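PDB 3F6A: hydrolase, NUDIX family from Clostridium perfringens ATCC 13124, which probably hydrolyses a nucleoside diphosphate linked to another moiety, as Nudix family enzymes do, although its own substrate is not established. Local coordinates for residues A[14-25]-A[117-127]; A[100-108]-A[143-151]. All coordinates share one frame; numbering follows the deposited sequence.

Contact 1: A[14-25]-A[117-127]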
loop_
_atom_site.group_PDB
_atom_site.type_symbol
_atom_site.label_atom_id
_atom_site.label_comp_id
_atom_site.label_asym_id
_atom_site.label_seq_id
_atom_site.Cartn_x
_atom_site.Cartn_y
_atom_site.Cartn_z
ATOM N N VAL A 14 -16.838 -4.441 8.500
ATOM C CA VAL A 14 -17.375 -5.415 9.436
ATOM C C VAL A 14 -18.249 -4.790 10.519
ATOM O O VAL A 14 -17.869 -3.803 11.143
ATOM C CB VAL A 14 -16.223 -6.197 10.126
ATOM C CG1 VAL A 14 -16.774 -7.056 11.271
ATOM C CG2 VAL A 14 -15.496 -7.062 9.100
ATOM N N CYS A 15 -19.428 -5.363 10.726
ATOM C CA CYS A 15 -20.337 -4.903 11.772
ATOM C C CYS A 15 -20.544 -6.141 12.635
ATOM O O CYS A 15 -21.044 -7.162 12.154
ATOM C CB CYS A 15 -21.675 -4.432 11.193
ATOM S SG CYS A 15 -22.761 -3.674 12.447
ATOM N N LYS A 16 -20.150 -6.041 13.900
ATOM C CA LYS A 16 -20.218 -7.151 14.848
ATOM C C LYS A 16 -19.630 -8.434 14.259
ATOM O O LYS A 16 -18.410 -8.583 14.222
ATOM C CB LYS A 16 -21.652 -7.387 15.357
ATOM C CG LYS A 16 -22.720 -7.524 14.302
ATOM C CD LYS A 16 -23.974 -8.159 14.881
ATOM C CE LYS A 16 -23.800 -9.663 15.072
ATOM N NZ LYS A 16 -23.672 -10.383 13.769
ATOM N N ASP A 17 -20.465 -9.354 13.788
ATOM C CA ASP A 17 -19.934 -10.595 13.231
ATOM C C ASP A 17 -20.191 -10.829 11.741
ATOM O O ASP A 17 -20.162 -11.973 11.273
ATOM C CB ASP A 17 -20.445 -11.793 14.040
ATOM C CG ASP A 17 -20.030 -11.727 15.500
ATOM O OD1 ASP A 17 -18.819 -11.559 15.772
ATOM O OD2 ASP A 17 -20.914 -11.841 16.381
ATOM N N LYS A 18 -20.420 -9.755 10.987
ATOM C CA LYS A 18 -20.661 -9.892 9.553
ATOM C C LYS A 18 -19.904 -8.843 8.731
ATOM O O LYS A 18 -19.513 -7.798 9.249
ATOM C CB LYS A 18 -22.168 -9.811 9.257
ATOM C CG LYS A 18 -23.001 -10.806 10.060
ATOM C CD LYS A 18 -24.385 -11.005 9.468
ATOM C CE LYS A 18 -25.175 -12.025 10.286
ATOM N NZ LYS A 18 -26.466 -12.409 9.640
ATOM N N VAL A 19 -19.699 -9.135 7.450
ATOM C CA VAL A 19 -18.988 -8.225 6.557
ATOM C C VAL A 19 -19.901 -7.844 5.395
ATOM O O VAL A 19 -20.687 -8.661 4.927
ATOM C CB VAL A 19 -17.690 -8.879 6.021
ATOM C CG1 VAL A 19 -18.023 -10.182 5.317
ATOM C CG2 VAL A 19 -16.968 -7.921 5.090
ATOM N N LEU A 20 -19.775 -6.605 4.930
ATOM C CA LEU A 20 -20.612 -6.071 3.856
ATOM C C LEU A 20 -20.061 -6.129 2.437
ATOM O O LEU A 20 -18.898 -5.826 2.197
ATOM C CB LEU A 20 -20.965 -4.613 4.175
ATOM C CG LEU A 20 -21.666 -3.799 3.085
ATOM C CD1 LEU A 20 -23.084 -4.333 2.884
ATOM C CD2 LEU A 20 -21.696 -2.330 3.490
ATOM N N LEU A 21 -20.924 -6.505 1.495
ATOM C CA LEU A 21 -20.565 -6.566 0.076
ATOM C C LEU A 21 -21.759 -6.022 -0.700
ATOM O O LEU A 21 -22.869 -5.990 -0.179
ATOM C CB LEU A 21 -20.306 -8.013 -0.367
ATOM C CG LEU A 21 -19.183 -8.817 0.291
ATOM C CD1 LEU A 21 -19.252 -10.261 -0.185
ATOM C CD2 LEU A 21 -17.828 -8.210 -0.049
ATOM N N HIS A 22 -21.544 -5.585 -1.935
ATOM C CA HIS A 22 -22.661 -5.108 -2.737
ATOM C C HIS A 22 -22.527 -5.612 -4.167
ATOM O O HIS A 22 -21.421 -5.866 -4.637
ATOM C CB HIS A 22 -22.783 -3.571 -2.661
ATOM C CG HIS A 22 -21.776 -2.809 -3.472
ATOM N ND1 HIS A 22 -20.566 -3.337 -3.868
ATOM C CD2 HIS A 22 -21.785 -1.527 -3.913
ATOM C CE1 HIS A 22 -19.874 -2.416 -4.517
ATOM N NE2 HIS A 22 -20.592 -1.310 -4.558
ATOM N N LEU A 23 -23.660 -5.795 -4.842
ATOM C CA LEU A 23 -23.667 -6.287 -6.219
ATOM C C LEU A 23 -23.224 -5.170 -7.163
ATOM O O LEU A 23 -23.923 -4.177 -7.343
ATOM C CB LEU A 23 -25.075 -6.772 -6.606
ATOM C CG LEU A 23 -25.165 -7.874 -7.673
ATOM C CD1 LEU A 23 -26.626 -8.134 -8.003
ATOM C CD2 LEU A 23 -24.410 -7.472 -8.919
ATOM N N HIS A 24 -22.065 -5.346 -7.783
ATOM C CA HIS A 24 -21.536 -4.327 -8.675
ATOM C C HIS A 24 -22.499 -3.829 -9.752
ATOM O O HIS A 24 -22.490 -2.648 -10.087
ATOM C CB HIS A 24 -20.251 -4.815 -9.344
ATOM C CG HIS A 24 -19.426 -3.706 -9.917
ATOM N ND1 HIS A 24 -18.647 -2.880 -9.137
ATOM C CD2 HIS A 24 -19.316 -3.240 -11.184
ATOM C CE1 HIS A 24 -18.095 -1.951 -9.896
ATOM N NE2 HIS A 24 -18.486 -2.147 -11.144
ATOM N N LYS A 25 -23.327 -4.723 -10.282
ATOM C CA LYS A 25 -24.280 -4.381 -11.344
ATOM C C LYS A 25 -23.508 -4.185 -12.651
ATOM O O LYS A 25 -22.401 -3.647 -12.652
ATOM C CB LYS A 25 -25.085 -3.118 -10.996
ATOM C CG LYS A 25 -24.559 -1.820 -11.595
ATOM C CD LYS A 25 -25.577 -0.699 -11.458
ATOM C CE LYS A 25 -25.899 -0.398 -10.008
ATOM N NZ LYS A 25 -26.910 0.690 -9.905
ATOM N N GLY A 117 -27.724 6.388 -7.748
ATOM C CA GLY A 117 -26.981 5.696 -8.787
ATOM C C GLY A 117 -25.997 4.627 -8.358
ATOM O O GLY A 117 -25.340 4.020 -9.201
ATOM N N GLU A 118 -25.878 4.392 -7.059
ATOM C CA GLU A 118 -24.957 3.372 -6.561
ATOM C C GLU A 118 -25.710 2.050 -6.511
ATOM O O GLU A 118 -26.943 2.037 -6.576
ATOM C CB GLU A 118 -24.481 3.718 -5.151
ATOM C CG GLU A 118 -23.788 5.060 -5.006
ATOM C CD GLU A 118 -22.365 5.060 -5.533
ATOM O OE1 GLU A 118 -21.653 6.045 -5.274
ATOM O OE2 GLU A 118 -21.957 4.080 -6.193
ATOM N N SER A 119 -24.979 0.943 -6.396
ATOM C CA SER A 119 -25.618 -0.369 -6.302
ATOM C C SER A 119 -26.575 -0.353 -5.115
ATOM O O SER A 119 -26.222 0.134 -4.035
ATOM C CB SER A 119 -24.575 -1.465 -6.092
ATOM O OG SER A 119 -25.210 -2.680 -5.744
ATOM N N LYS A 120 -27.784 -0.878 -5.308
ATOM C CA LYS A 120 -28.772 -0.894 -4.231
ATOM C C LYS A 120 -28.948 -2.264 -3.571
ATOM O O LYS A 120 -29.842 -2.449 -2.748
ATOM C CB LYS A 120 -30.123 -0.386 -4.746
ATOM C CG LYS A 120 -30.084 1.068 -5.225
ATOM C CD LYS A 120 -29.585 2.002 -4.128
ATOM C CE LYS A 120 -29.500 3.442 -4.633
ATOM N NZ LYS A 120 -30.836 3.931 -5.057
ATOM N N ILE A 121 -28.094 -3.215 -3.933
ATOM C CA ILE A 121 -28.147 -4.548 -3.351
ATOM C C ILE A 121 -26.918 -4.735 -2.467
ATOM O O ILE A 121 -25.821 -4.978 -2.964
ATOM C CB ILE A 121 -28.140 -5.637 -4.434
ATOM C CG1 ILE A 121 -29.284 -5.399 -5.419
ATOM C CG2 ILE A 121 -28.283 -7.007 -3.787
ATOM C CD1 ILE A 121 -29.296 -6.354 -6.597
ATOM N N LEU A 122 -27.113 -4.602 -1.161
ATOM C CA LEU A 122 -26.042 -4.751 -0.188
ATOM C C LEU A 122 -26.409 -5.867 0.779
ATOM O O LEU A 122 -27.526 -5.906 1.293
ATOM C CB LEU A 122 -25.836 -3.444 0.589
ATOM C CG LEU A 122 -25.188 -2.248 -0.127
ATOM C CD1 LEU A 122 -26.062 -1.770 -1.264
ATOM C CD2 LEU A 122 -24.974 -1.130 0.873
ATOM N N LYS A 123 -25.471 -6.773 1.028
ATOM C CA LYS A 123 -25.733 -7.882 1.929
ATOM C C LYS A 123 -24.619 -8.096 2.938
ATOM O O LYS A 123 -23.450 -7.866 2.644
ATOM C CB LYS A 123 -25.947 -9.164 1.120
ATOM C CG LYS A 123 -27.097 -9.070 0.115
ATOM C CD LYS A 123 -27.428 -10.430 -0.481
ATOM C CE LYS A 123 -27.876 -11.410 0.594
ATOM N NZ LYS A 123 -28.171 -12.767 0.041
ATOM N N TRP A 124 -24.990 -8.530 4.138
ATOM C CA TRP A 124 -24.007 -8.800 5.181
ATOM C C TRP A 124 -23.792 -10.305 5.240
ATOM O O TRP A 124 -24.748 -11.080 5.166
ATOM C CB TRP A 124 -24.489 -8.284 6.535
ATOM C CG TRP A 124 -24.575 -6.783 6.612
ATOM C CD1 TRP A 124 -25.660 -6.002 6.326
ATOM C CD2 TRP A 124 -23.532 -5.892 7.012
ATOM N NE1 TRP A 124 -25.355 -4.675 6.528
ATOM C CE2 TRP A 124 -24.055 -4.580 6.949
ATOM C CE3 TRP A 124 -22.203 -6.073 7.422
ATOM C CZ2 TRP A 124 -23.294 -3.454 7.283
ATOM C CZ3 TRP A 124 -21.449 -4.955 7.755
ATOM C CH2 TRP A 124 -21.997 -3.662 7.683
ATOM N N TYR A 125 -22.536 -10.718 5.373
ATOM C CA TYR A 125 -22.208 -12.138 5.407
ATOM C C TYR A 125 -21.478 -12.582 6.662
ATOM O O TYR A 125 -20.555 -11.915 7.138
ATOM C CB TYR A 125 -21.345 -12.500 4.198
ATOM C CG TYR A 125 -22.006 -12.269 2.865
ATOM C CD1 TYR A 125 -22.541 -13.331 2.139
ATOM C CD2 TYR A 125 -22.084 -10.985 2.320
ATOM C CE1 TYR A 125 -23.137 -13.122 0.905
ATOM C CE2 TYR A 125 -22.678 -10.767 1.095
ATOM C CZ TYR A 125 -23.200 -11.837 0.388
ATOM O OH TYR A 125 -23.786 -11.619 -0.835
ATOM N N SER A 126 -21.898 -13.726 7.185
ATOM C CA SER A 126 -21.282 -14.312 8.366
ATOM C C SER A 126 -20.114 -15.143 7.852
ATOM O O SER A 126 -20.032 -15.432 6.658
ATOM C CB SER A 126 -22.271 -15.235 9.072
ATOM O OG SER A 126 -22.631 -16.304 8.212
ATOM N N LYS A 127 -19.210 -15.531 8.743
ATOM C CA LYS A 127 -18.081 -16.342 8.313
ATOM C C LYS A 127 -18.646 -17.637 7.735
ATOM O O LYS A 127 -18.030 -18.267 6.877
ATOM C CB LYS A 127 -17.138 -16.633 9.490
ATOM C CG LYS A 127 -15.941 -17.501 9.123
ATOM C CD LYS A 127 -14.616 -16.941 9.646
ATOM C CE LYS A 127 -14.552 -16.885 11.167
ATOM N NZ LYS A 127 -15.371 -15.782 11.753
HETATM O O HOH W 1 -26.677 -12.828 6.494
#
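Trp124 lays its indole against Leu20 and reaches on to Cys15, where strand 122-125 pairs with strand 18-23 as an antiparallel neighbour in the mixed sheet of the Nudix domain. Strand 18-23 itself follows strand 7-15 through a type II' turn from Cys15 to Lys18. Trp124 CB rests 3.9 Å from Lys18 CB. CG stands anti to the carbonyl carbon (chi1 -67°) and chi2 is near 90°, which turns the ring back over the neighbouring strand. Trp124 CE3 then comes 3.5 Å from Leu20 N. The six-membered ring takes Leu20 CB over one face, a CH-pi contact of 3.6 Å to the centroid. At the far rim, Trp124 CZ3 meets Cys15 CB at 3.5 Å, and the sulfur of Cys15 lies farther off, above the same ring, as a loose sulfur-aromatic contact. The indole NE1 is bonded to the carbonyl of Phe110, and the Phe110 ring meets the indole edge-to-face.

The other sheet face carries Tyr125, whose CE2 touches Leu21 CD1 at about a right angle between the side chains. Val19 and Tyr125 pair through both backbone bonds, as do Leu21 and Lys123. Leu23 N extends the pairing to Ile121 O at 3.0 Å.

Beyond the strand, Ser119 OG donates to Leu23 O in a short bond of 2.5 Å, tilted 31° from the carbonyl plane. Leu20 and Cys15 thus pack against the indole, while its N-H has an acceptor in the loop after strand 98-106. The Ser119 hydroxyl ties the residues before strand 122-125 to the end of strand 18-23.

Contact 2: A[100-108]-A[143-151]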
loop_
_atom_site.group_PDB
_atom_site.type_symbol
_atom_site.label_atom_id
_atom_site.label_comp_id
_atom_site.label_asym_id
_atom_site.label_seq_id
_atom_site.Cartn_x
_atom_site.Cartn_y
_atom_site.Cartn_z
ATOM N N ASP A 100 -5.449 -1.908 -6.832
ATOM C CA ASP A 100 -6.506 -1.746 -5.853
ATOM C C ASP A 100 -5.953 -1.901 -4.446
ATOM O O ASP A 100 -5.468 -2.976 -4.072
ATOM C CB ASP A 100 -7.617 -2.767 -6.087
ATOM C CG ASP A 100 -8.740 -2.637 -5.078
ATOM O OD1 ASP A 100 -9.420 -1.590 -5.066
ATOM O OD2 ASP A 100 -8.938 -3.582 -4.289
ATOM N N PHE A 101 -6.012 -0.813 -3.679
ATOM C CA PHE A 101 -5.543 -0.809 -2.299
ATOM C C PHE A 101 -6.686 -1.266 -1.413
ATOM O O PHE A 101 -7.708 -0.593 -1.315
ATOM C CB PHE A 101 -5.088 0.596 -1.885
ATOM C CG PHE A 101 -3.812 1.036 -2.550
ATOM C CD1 PHE A 101 -2.699 0.199 -2.564
ATOM C CD2 PHE A 101 -3.714 2.287 -3.151
ATOM C CE1 PHE A 101 -1.508 0.603 -3.167
ATOM C CE2 PHE A 101 -2.530 2.696 -3.753
ATOM C CZ PHE A 101 -1.427 1.853 -3.761
ATOM N N VAL A 102 -6.499 -2.412 -0.764
ATOM C CA VAL A 102 -7.527 -2.995 0.090
ATOM C C VAL A 102 -7.406 -2.652 1.565
ATOM O O VAL A 102 -6.355 -2.838 2.167
ATOM C CB VAL A 102 -7.532 -4.523 -0.046
ATOM C CG1 VAL A 102 -8.673 -5.116 0.767
ATOM C CG2 VAL A 102 -7.661 -4.899 -1.501
ATOM N N TYR A 103 -8.508 -2.176 2.139
ATOM C CA TYR A 103 -8.562 -1.800 3.545
ATOM C C TYR A 103 -9.680 -2.549 4.251
ATOM O O TYR A 103 -10.673 -2.932 3.628
ATOM C CB TYR A 103 -8.836 -0.298 3.679
ATOM C CG TYR A 103 -7.743 0.595 3.154
ATOM C CD1 TYR A 103 -6.824 1.185 4.020
ATOM C CD2 TYR A 103 -7.623 0.856 1.785
ATOM C CE1 TYR A 103 -5.812 2.015 3.541
ATOM C CE2 TYR A 103 -6.614 1.688 1.297
ATOM C CZ TYR A 103 -5.715 2.259 2.183
ATOM O OH TYR A 103 -4.717 3.077 1.714
ATOM N N TYR A 104 -9.515 -2.761 5.554
ATOM C CA TYR A 104 -10.536 -3.421 6.356
ATOM C C TYR A 104 -10.998 -2.359 7.348
ATOM O O TYR A 104 -10.200 -1.534 7.792
ATOM C CB TYR A 104 -9.970 -4.637 7.107
ATOM C CG TYR A 104 -9.457 -5.762 6.216
ATOM C CD1 TYR A 104 -9.856 -5.871 4.884
ATOM C CD2 TYR A 104 -8.590 -6.729 6.722
ATOM C CE1 TYR A 104 -9.403 -6.922 4.074
ATOM C CE2 TYR A 104 -8.132 -7.780 5.926
ATOM C CZ TYR A 104 -8.542 -7.870 4.603
ATOM O OH TYR A 104 -8.084 -8.912 3.825
ATOM N N ALA A 105 -12.280 -2.373 7.688
ATOM C CA ALA A 105 -12.824 -1.386 8.613
ATOM C C ALA A 105 -14.032 -1.919 9.370
ATOM O O ALA A 105 -14.517 -3.012 9.104
ATOM C CB ALA A 105 -13.220 -0.133 7.850
ATOM N N THR A 106 -14.513 -1.120 10.315
ATOM C CA THR A 106 -15.673 -1.479 11.113
ATOM C C THR A 106 -16.723 -0.377 10.996
ATOM O O THR A 106 -16.407 0.749 10.616
ATOM C CB THR A 106 -15.294 -1.626 12.599
ATOM O OG1 THR A 106 -14.747 -0.387 13.069
ATOM C CG2 THR A 106 -14.263 -2.737 12.787
ATOM N N THR A 107 -17.970 -0.717 11.315
ATOM C CA THR A 107 -19.074 0.241 11.303
ATOM C C THR A 107 -20.041 -0.191 12.413
ATOM O O THR A 107 -20.012 -1.339 12.854
ATOM C CB THR A 107 -19.788 0.288 9.930
ATOM O OG1 THR A 107 -20.551 1.499 9.831
ATOM C CG2 THR A 107 -20.699 -0.903 9.748
ATOM N N THR A 108 -20.896 0.724 12.861
ATOM C CA THR A 108 -21.818 0.436 13.957
ATOM C C THR A 108 -23.142 -0.289 13.692
ATOM O O THR A 108 -23.591 -1.063 14.537
ATOM C CB THR A 108 -22.135 1.725 14.726
ATOM O OG1 THR A 108 -22.720 2.675 13.833
ATOM C CG2 THR A 108 -20.867 2.311 15.321
HETATM N N MSE A 143 -10.629 -12.431 1.495
HETATM C CA MSE A 143 -10.432 -11.164 2.189
HETATM C C MSE A 143 -11.566 -10.821 3.145
HETATM O O MSE A 143 -11.337 -10.243 4.207
HETATM C CB MSE A 143 -10.213 -10.038 1.178
HETATM C CG MSE A 143 -8.904 -10.205 0.397
HETATM SE SE MSE A 143 -8.410 -8.703 -0.701
HETATM C CE MSE A 143 -9.654 -8.972 -2.128
ATOM N N ALA A 144 -12.786 -11.195 2.788
ATOM C CA ALA A 144 -13.933 -10.927 3.647
ATOM C C ALA A 144 -13.771 -11.743 4.927
ATOM O O ALA A 144 -14.116 -11.293 6.019
ATOM C CB ALA A 144 -15.228 -11.307 2.926
ATOM N N THR A 145 -13.223 -12.946 4.780
ATOM C CA THR A 145 -12.996 -13.827 5.916
ATOM C C THR A 145 -11.865 -13.282 6.782
ATOM O O THR A 145 -11.945 -13.323 8.011
ATOM C CB THR A 145 -12.655 -15.248 5.442
ATOM O OG1 THR A 145 -13.744 -15.750 4.659
ATOM C CG2 THR A 145 -12.422 -16.173 6.625
ATOM N N GLU A 146 -10.814 -12.770 6.146
ATOM C CA GLU A 146 -9.707 -12.198 6.899
ATOM C C GLU A 146 -10.226 -10.990 7.670
ATOM O O GLU A 146 -9.890 -10.793 8.834
ATOM C CB GLU A 146 -8.577 -11.740 5.975
ATOM C CG GLU A 146 -7.948 -12.832 5.134
ATOM C CD GLU A 146 -6.739 -12.331 4.372
ATOM O OE1 GLU A 146 -6.633 -11.098 4.169
ATOM O OE2 GLU A 146 -5.902 -13.166 3.969
ATOM N N ALA A 147 -11.044 -10.175 7.009
ATOM C CA ALA A 147 -11.604 -8.986 7.652
ATOM C C ALA A 147 -12.376 -9.404 8.903
ATOM O O ALA A 147 -12.245 -8.785 9.958
ATOM C CB ALA A 147 -12.525 -8.234 6.680
ATOM N N LEU A 148 -13.177 -10.460 8.782
ATOM C CA LEU A 148 -13.951 -10.958 9.915
ATOM C C LEU A 148 -13.048 -11.498 11.021
ATOM O O LEU A 148 -13.246 -11.185 12.194
ATOM C CB LEU A 148 -14.929 -12.049 9.460
ATOM C CG LEU A 148 -16.209 -11.564 8.775
ATOM C CD1 LEU A 148 -16.950 -12.732 8.138
ATOM C CD2 LEU A 148 -17.090 -10.866 9.794
ATOM N N ASP A 149 -12.057 -12.306 10.650
ATOM C CA ASP A 149 -11.138 -12.869 11.637
ATOM C C ASP A 149 -10.404 -11.760 12.387
ATOM O O ASP A 149 -10.122 -11.889 13.580
ATOM C CB ASP A 149 -10.093 -13.780 10.977
ATOM C CG ASP A 149 -10.698 -15.024 10.362
ATOM O OD1 ASP A 149 -11.785 -15.450 10.799
ATOM O OD2 ASP A 149 -10.074 -15.594 9.441
ATOM N N LEU A 150 -10.094 -10.676 11.682
ATOM C CA LEU A 150 -9.384 -9.555 12.282
ATOM C C LEU A 150 -10.272 -8.687 13.161
ATOM O O LEU A 150 -9.911 -8.362 14.292
ATOM C CB LEU A 150 -8.770 -8.660 11.200
ATOM C CG LEU A 150 -8.051 -7.425 11.756
ATOM C CD1 LEU A 150 -6.758 -7.870 12.420
ATOM C CD2 LEU A 150 -7.754 -6.419 10.643
ATOM N N LEU A 151 -11.427 -8.304 12.628
ATOM C CA LEU A 151 -12.345 -7.432 13.343
ATOM C C LEU A 151 -13.501 -8.198 13.986
ATOM O O LEU A 151 -14.611 -7.686 14.126
ATOM C CB LEU A 151 -12.851 -6.352 12.376
ATOM C CG LEU A 151 -11.705 -5.620 11.650
ATOM C CD1 LEU A 151 -12.253 -4.686 10.581
ATOM C CD2 LEU A 151 -10.867 -4.840 12.651
#
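Tyr104 meets Ala147 with its ring and Glu146 with its hydroxyl, and it makes up most of the strand's side where helix 138-150 packs on one face of the Nudix sheet. Its CG lies anti to the carbonyl carbon (chi1 -63°), and the ring reaches along the helix toward Glu146. Ala147 CB sits over one face, 4.0 Å from the centroid of the Tyr104 ring and 13° off the normal. Leu150 CD2 comes to the ring edge, 4.0 Å from Tyr104 CD2.

Tyr104 OH donates to Glu146 OE1 at 2.6 Å. That oxygen lies near the ring plane and is met on its anti side. Glu146 is extended beyond CG, and its carboxylate is turned 78° from the ring. His86 NE2 is a second partner of the same oxygen.

The SE of selenomethionine Met143 touches Val102 CG1 at 3.9 Å. At the helix end, Leu151 sends CD1 to Ala105 O at 3.2 Å and to Thr106 CG2 at 3.6 Å.

Most of the interface is apolar, with one short polar bond at the tyrosine hydroxyl. Two partners grip Glu146 OE1, which would restrict rotation of the carboxylate.

From the N terminus, the chain passes through segment 14-25, then 100-108, then 117-127 and finally 143-151. The segments alternate, so the contacts cross. Contact 1 closes a long loop of 91 residues, which includes helices 43-55 and 67-75 and the whole of strand 98-106. Contact 2 closes a shorter loop of 34 residues that holds strand 122-125. Strand 7-15 joins them: Val14 probably bonds through its backbone to Ala105 and Thr107. Lys127 also packs against Asp149. Contact 1 adds strand 122-125 to the sheet beside strand 18-23, whereas contact 2 packs the C-terminal helix against one face of the sheet. Their centres are about 12 Å apart.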